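Local coordinates for aminopeptidase N family protein (Idiomarina loihiensis L2TR, PDB 4FGM) that probably acts as a zinc-dependent aminopeptidase of the M61 family, removing residues from the N-terminal end of peptides, at residues 258-270 / 318-332. Numbering follows the deposited sequence.
Sequences YEMNDNYQTFLSL and LHTSGIIDEKRYLKL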
loop_
_atom_site.group_PDB
_atom_site.type_symbol
_atom_site.label_atom_id
_atom_site.label_comp_id
_atom_site.label_asym_id
_atom_site.label_seq_id
_atom_site.Cartn_x
_atom_site.Cartn_y
_atom_site.Cartn_z
ATOM N N TYR A 258 0.946 -10.881 25.519
ATOM C CA TYR A 258 -0.106 -10.028 26.060
ATOM C C TYR A 258 -0.064 -8.600 25.537
ATOM O O TYR A 258 -1.035 -8.106 24.962
ATOM C CB TYR A 258 -0.035 -9.995 27.589
ATOM C CG TYR A 258 -1.143 -9.176 28.221
ATOM C CD1 TYR A 258 -2.458 -9.645 28.243
ATOM C CD2 TYR A 258 -0.887 -7.912 28.760
ATOM C CE1 TYR A 258 -3.493 -8.876 28.785
ATOM C CE2 TYR A 258 -1.913 -7.134 29.303
ATOM C CZ TYR A 258 -3.214 -7.623 29.311
ATOM O OH TYR A 258 -4.235 -6.861 29.839
ATOM N N GLU A 259 1.068 -7.939 25.743
ATOM C CA GLU A 259 1.230 -6.555 25.325
ATOM C C GLU A 259 1.357 -6.309 23.826
ATOM O O GLU A 259 1.728 -7.189 23.050
ATOM C CB GLU A 259 2.450 -5.943 26.016
ATOM C CG GLU A 259 2.329 -5.795 27.526
ATOM C CD GLU A 259 1.169 -4.910 27.934
ATOM O OE1 GLU A 259 0.895 -3.917 27.225
ATOM O OE2 GLU A 259 0.539 -5.198 28.973
HETATM N N MSE A 260 1.044 -5.078 23.448
HETATM C CA MSE A 260 1.134 -4.611 22.078
HETATM C C MSE A 260 2.619 -4.444 21.759
HETATM O O MSE A 260 3.408 -4.114 22.643
HETATM C CB MSE A 260 0.440 -3.250 21.974
HETATM C CG MSE A 260 0.697 -2.486 20.683
HETATM SE SE MSE A 260 -0.171 -3.286 19.155
HETATM C CE MSE A 260 -1.918 -3.559 19.955
ATOM N N ASN A 261 2.999 -4.683 20.504
ATOM C CA ASN A 261 4.382 -4.502 20.077
ATOM C C ASN A 261 4.365 -3.813 18.713
ATOM O O ASN A 261 3.320 -3.728 18.073
ATOM C CB ASN A 261 5.134 -5.843 20.028
ATOM C CG ASN A 261 4.508 -6.841 19.072
ATOM O OD1 ASN A 261 4.474 -6.624 17.859
ATOM N ND2 ASN A 261 4.016 -7.947 19.616
ATOM N N ASP A 262 5.512 -3.313 18.273
ATOM C CA ASP A 262 5.598 -2.603 17.002
ATOM C C ASP A 262 5.178 -3.414 15.779
ATOM O O ASP A 262 4.572 -2.874 14.851
ATOM C CB ASP A 262 7.020 -2.069 16.806
ATOM C CG ASP A 262 7.391 -1.020 17.836
ATOM O OD1 ASP A 262 6.859 -1.085 18.966
ATOM O OD2 ASP A 262 8.221 -0.137 17.526
ATOM N N ASN A 263 5.495 -4.704 15.774
ATOM C CA ASN A 263 5.152 -5.544 14.634
ATOM C C ASN A 263 3.655 -5.768 14.491
ATOM O O ASN A 263 3.110 -5.612 13.397
ATOM C CB ASN A 263 5.878 -6.883 14.725
ATOM C CG ASN A 263 7.373 -6.715 14.721
ATOM O OD1 ASN A 263 7.922 -5.963 13.915
ATOM N ND2 ASN A 263 8.047 -7.413 15.620
ATOM N N TYR A 264 2.990 -6.125 15.589
ATOM C CA TYR A 264 1.555 -6.350 15.548
ATOM C C TYR A 264 0.865 -5.036 15.195
ATOM O O TYR A 264 -0.131 -5.022 14.470
ATOM C CB TYR A 264 1.062 -6.880 16.892
ATOM C CG TYR A 264 -0.439 -7.079 16.976
ATOM C CD1 TYR A 264 -1.154 -7.610 15.901
ATOM C CD2 TYR A 264 -1.141 -6.763 18.144
ATOM C CE1 TYR A 264 -2.532 -7.820 15.986
ATOM C CE2 TYR A 264 -2.513 -6.970 18.244
ATOM C CZ TYR A 264 -3.206 -7.498 17.161
ATOM O OH TYR A 264 -4.564 -7.707 17.241
ATOM N N GLN A 265 1.414 -3.933 15.693
ATOM C CA GLN A 265 0.870 -2.604 15.416
ATOM C C GLN A 265 0.920 -2.312 13.912
ATOM O O GLN A 265 -0.008 -1.732 13.349
ATOM C CB GLN A 265 1.662 -1.547 16.200
ATOM C CG GLN A 265 1.472 -0.110 15.738
ATOM C CD GLN A 265 2.707 0.436 15.043
ATOM O OE1 GLN A 265 2.782 0.479 13.812
ATOM N NE2 GLN A 265 3.693 0.845 15.837
ATOM N N THR A 266 2.008 -2.716 13.268
ATOM C CA THR A 266 2.162 -2.508 11.835
ATOM C C THR A 266 1.058 -3.257 11.082
ATOM O O THR A 266 0.515 -2.752 10.100
ATOM C CB THR A 266 3.540 -2.994 11.358
ATOM O OG1 THR A 266 4.548 -2.132 11.891
ATOM C CG2 THR A 266 3.631 -2.962 9.845
ATOM N N PHE A 267 0.720 -4.453 11.554
ATOM C CA PHE A 267 -0.327 -5.248 10.925
ATOM C C PHE A 267 -1.687 -4.579 11.098
ATOM O O PHE A 267 -2.457 -4.457 10.139
ATOM C CB PHE A 267 -0.377 -6.657 11.525
ATOM C CG PHE A 267 -1.490 -7.504 10.976
ATOM C CD1 PHE A 267 -1.457 -7.952 9.661
ATOM C CD2 PHE A 267 -2.588 -7.827 11.768
ATOM C CE1 PHE A 267 -2.513 -8.717 9.137
ATOM C CE2 PHE A 267 -3.642 -8.584 11.260
ATOM C CZ PHE A 267 -3.604 -9.032 9.941
ATOM N N LEU A 268 -1.987 -4.153 12.323
ATOM C CA LEU A 268 -3.262 -3.497 12.585
ATOM C C LEU A 268 -3.369 -2.217 11.774
ATOM O O LEU A 268 -4.446 -1.857 11.294
ATOM C CB LEU A 268 -3.413 -3.188 14.071
ATOM C CG LEU A 268 -3.583 -4.430 14.948
ATOM C CD1 LEU A 268 -3.798 -4.025 16.391
ATOM C CD2 LEU A 268 -4.750 -5.247 14.446
ATOM N N SER A 269 -2.242 -1.537 11.609
ATOM C CA SER A 269 -2.221 -0.307 10.841
ATOM C C SER A 269 -2.500 -0.620 9.365
ATOM O O SER A 269 -3.198 0.133 8.682
ATOM C CB SER A 269 -0.867 0.378 11.003
ATOM O OG SER A 269 -0.860 1.624 10.337
ATOM N N LEU A 270 -1.957 -1.737 8.882
ATOM C CA LEU A 270 -2.164 -2.154 7.494
ATOM C C LEU A 270 -3.638 -2.479 7.241
ATOM O O LEU A 270 -4.210 -2.045 6.233
ATOM C CB LEU A 270 -1.311 -3.383 7.166
ATOM C CG LEU A 270 -1.489 -4.004 5.770
ATOM C CD1 LEU A 270 -1.161 -2.992 4.673
ATOM C CD2 LEU A 270 -0.571 -5.200 5.647
ATOM N N LEU A 318 -6.149 4.032 15.061
ATOM C CA LEU A 318 -5.660 2.967 15.928
ATOM C C LEU A 318 -5.623 3.479 17.371
ATOM O O LEU A 318 -5.834 2.720 18.324
ATOM C CB LEU A 318 -4.265 2.532 15.472
ATOM C CG LEU A 318 -4.055 1.061 15.083
ATOM C CD1 LEU A 318 -5.125 0.573 14.113
ATOM C CD2 LEU A 318 -2.687 0.927 14.453
ATOM N N HIS A 319 -5.355 4.772 17.526
ATOM C CA HIS A 319 -5.313 5.391 18.850
ATOM C C HIS A 319 -6.728 5.771 19.260
ATOM O O HIS A 319 -7.116 5.621 20.419
ATOM C CB HIS A 319 -4.455 6.655 18.841
ATOM C CG HIS A 319 -4.619 7.500 20.066
ATOM N ND1 HIS A 319 -4.220 7.083 21.317
ATOM C CD2 HIS A 319 -5.177 8.723 20.235
ATOM C CE1 HIS A 319 -4.529 8.012 22.209
ATOM N NE2 HIS A 319 -5.110 9.014 21.578
ATOM N N THR A 320 -7.488 6.261 18.286
ATOM C CA THR A 320 -8.863 6.688 18.498
ATOM C C THR A 320 -9.777 5.544 18.926
ATOM O O THR A 320 -10.749 5.752 19.649
ATOM C CB THR A 320 -9.412 7.351 17.222
ATOM O OG1 THR A 320 -9.700 8.721 17.496
ATOM C CG2 THR A 320 -10.658 6.659 16.736
ATOM N N SER A 321 -9.462 4.336 18.479
ATOM C CA SER A 321 -10.256 3.175 18.832
ATOM C C SER A 321 -9.712 2.559 20.110
ATOM O O SER A 321 -10.244 1.566 20.607
ATOM C CB SER A 321 -10.218 2.153 17.700
ATOM O OG SER A 321 -8.877 1.870 17.346
ATOM N N GLY A 322 -8.645 3.149 20.633
ATOM C CA GLY A 322 -8.056 2.652 21.863
ATOM C C GLY A 322 -7.139 1.446 21.752
ATOM O O GLY A 322 -6.937 0.744 22.733
ATOM N N ILE A 323 -6.586 1.192 20.571
ATOM C CA ILE A 323 -5.683 0.057 20.404
ATOM C C ILE A 323 -4.288 0.464 20.889
ATOM O O ILE A 323 -3.612 -0.302 21.577
ATOM C CB ILE A 323 -5.598 -0.394 18.920
ATOM C CG1 ILE A 323 -6.994 -0.747 18.395
ATOM C CG2 ILE A 323 -4.679 -1.599 18.791
ATOM C CD1 ILE A 323 -7.673 -1.863 19.140
ATOM N N ILE A 324 -3.871 1.677 20.530
ATOM C CA ILE A 324 -2.567 2.199 20.938
ATOM C C ILE A 324 -2.721 3.539 21.664
ATOM O O ILE A 324 -3.622 4.320 21.352
ATOM C CB ILE A 324 -1.638 2.414 19.725
ATOM C CG1 ILE A 324 -2.243 3.464 18.792
ATOM C CG2 ILE A 324 -1.407 1.082 19.002
ATOM C CD1 ILE A 324 -1.330 3.895 17.677
ATOM N N ASP A 325 -1.846 3.803 22.632
ATOM C CA ASP A 325 -1.910 5.054 23.381
ATOM C C ASP A 325 -1.305 6.202 22.578
ATOM O O ASP A 325 -0.837 6.004 21.458
ATOM C CB ASP A 325 -1.185 4.923 24.723
ATOM C CG ASP A 325 0.287 4.599 24.567
ATOM O OD1 ASP A 325 0.948 5.187 23.682
ATOM O OD2 ASP A 325 0.790 3.763 25.348
ATOM N N GLU A 326 -1.305 7.399 23.153
ATOM C CA GLU A 326 -0.771 8.562 22.458
ATOM C C GLU A 326 0.748 8.528 22.289
ATOM O O GLU A 326 1.287 9.193 21.407
ATOM C CB GLU A 326 -1.197 9.858 23.172
ATOM C CG GLU A 326 -0.121 10.535 24.021
ATOM C CD GLU A 326 0.128 9.835 25.336
ATOM O OE1 GLU A 326 -0.544 8.817 25.612
ATOM O OE2 GLU A 326 0.997 10.306 26.097
ATOM N N LYS A 327 1.438 7.763 23.132
ATOM C CA LYS A 327 2.890 7.669 23.033
ATOM C C LYS A 327 3.248 6.925 21.745
ATOM O O LYS A 327 4.061 7.395 20.946
ATOM C CB LYS A 327 3.465 6.938 24.252
ATOM C CG LYS A 327 3.354 7.702 25.577
ATOM C CD LYS A 327 4.291 8.909 25.622
ATOM C CE LYS A 327 4.218 9.641 26.966
ATOM N NZ LYS A 327 3.497 10.952 26.891
ATOM N N ARG A 328 2.632 5.763 21.542
ATOM C CA ARG A 328 2.870 4.976 20.338
ATOM C C ARG A 328 2.461 5.763 19.108
ATOM O O ARG A 328 3.175 5.781 18.098
ATOM C CB ARG A 328 2.074 3.672 20.378
ATOM C CG ARG A 328 2.753 2.581 21.161
ATOM C CD ARG A 328 1.970 1.290 21.124
ATOM N NE ARG A 328 2.817 0.173 21.522
ATOM C CZ ARG A 328 3.850 -0.270 20.812
ATOM N NH1 ARG A 328 4.164 0.306 19.660
ATOM N NH2 ARG A 328 4.577 -1.285 21.257
ATOM N N TYR A 329 1.306 6.414 19.190
ATOM C CA TYR A 329 0.825 7.185 18.058
ATOM C C TYR A 329 1.783 8.302 17.656
ATOM O O TYR A 329 2.100 8.461 16.470
ATOM C CB TYR A 329 -0.554 7.789 18.337
ATOM C CG TYR A 329 -0.970 8.690 17.204
ATOM C CD1 TYR A 329 -1.267 8.159 15.946
ATOM C CD2 TYR A 329 -0.915 10.076 17.336
ATOM C CE1 TYR A 329 -1.481 8.978 14.852
ATOM C CE2 TYR A 329 -1.125 10.907 16.247
ATOM C CZ TYR A 329 -1.400 10.351 15.004
ATOM O OH TYR A 329 -1.540 11.168 13.904
ATOM N N LEU A 330 2.239 9.078 18.638
ATOM C CA LEU A 330 3.142 10.194 18.352
ATOM C C LEU A 330 4.498 9.747 17.821
ATOM O O LEU A 330 5.169 10.503 17.120
ATOM C CB LEU A 330 3.317 11.088 19.589
ATOM C CG LEU A 330 2.145 12.031 19.903
ATOM C CD1 LEU A 330 2.468 12.846 21.146
ATOM C CD2 LEU A 330 1.883 12.965 18.721
ATOM N N LYS A 331 4.905 8.528 18.157
ATOM C CA LYS A 331 6.167 8.018 17.650
ATOM C C LYS A 331 5.950 7.802 16.152
ATOM O O LYS A 331 6.790 8.169 15.330
ATOM C CB LYS A 331 6.543 6.693 18.313
ATOM C CG LYS A 331 7.779 6.050 17.689
ATOM C CD LYS A 331 7.950 4.608 18.137
ATOM C CE LYS A 331 9.003 3.895 17.299
ATOM N NZ LYS A 331 9.141 2.455 17.675
ATOM N N LEU A 332 4.803 7.220 15.809
ATOM C CA LEU A 332 4.464 6.973 14.413
ATOM C C LEU A 332 4.370 8.291 13.651
ATOM O O LEU A 332 4.760 8.372 12.483
ATOM C CB LEU A 332 3.129 6.222 14.310
ATOM C CG LEU A 332 3.114 4.758 14.772
ATOM C CD1 LEU A 332 1.680 4.233 14.809
ATOM C CD2 LEU A 332 3.980 3.916 13.841
HETATM O O HOH W 1 2.562 1.524 18.010
#
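Leu318, in the last turn of helix 308-320, spreads its two methyls over the backbone of helix 262-277: CD1 lies against Leu268, 4.1 Å from its CB, while CD2 rests on Ser269, whose hydroxyl is hydrogen-bonded to Asp315. A Schellman motif at Gly322 ends the helix and turns Ile323 inward, where its CG2 sits between Leu268 CD1 at 3.5 Å and the selenomethionine methyl CE of Met260 at 3.6 Å. Helix 262-277 carries the zinc ligands His273 and His277 of the HExxH motif one and two turns beyond Ser269; the contact joins the start of this metal-binding helix to the end of helix 308-320, the turn after it and the start of helix 326-342. Asp325 is the N-cap of helix 326-342, its OD1 accepting from Arg328 N. From the first turn of that helix, Arg328 reaches across, extended from CG to NE, and lays one guanidinium face on Met260 CG. NH1 and NH2 both grip Asp262 OD1, at 3.1 and 3.2 Å, with the carboxylate turned 77° from the guanidinium plane. Lys331, its chain straight beyond CG, brings NZ to 2.8 Å from Asp262 OD2, so each carboxylate oxygen meets a different cation. Leu332 CD2 packs 3.6 Å from OE1 of the Gln265 amide.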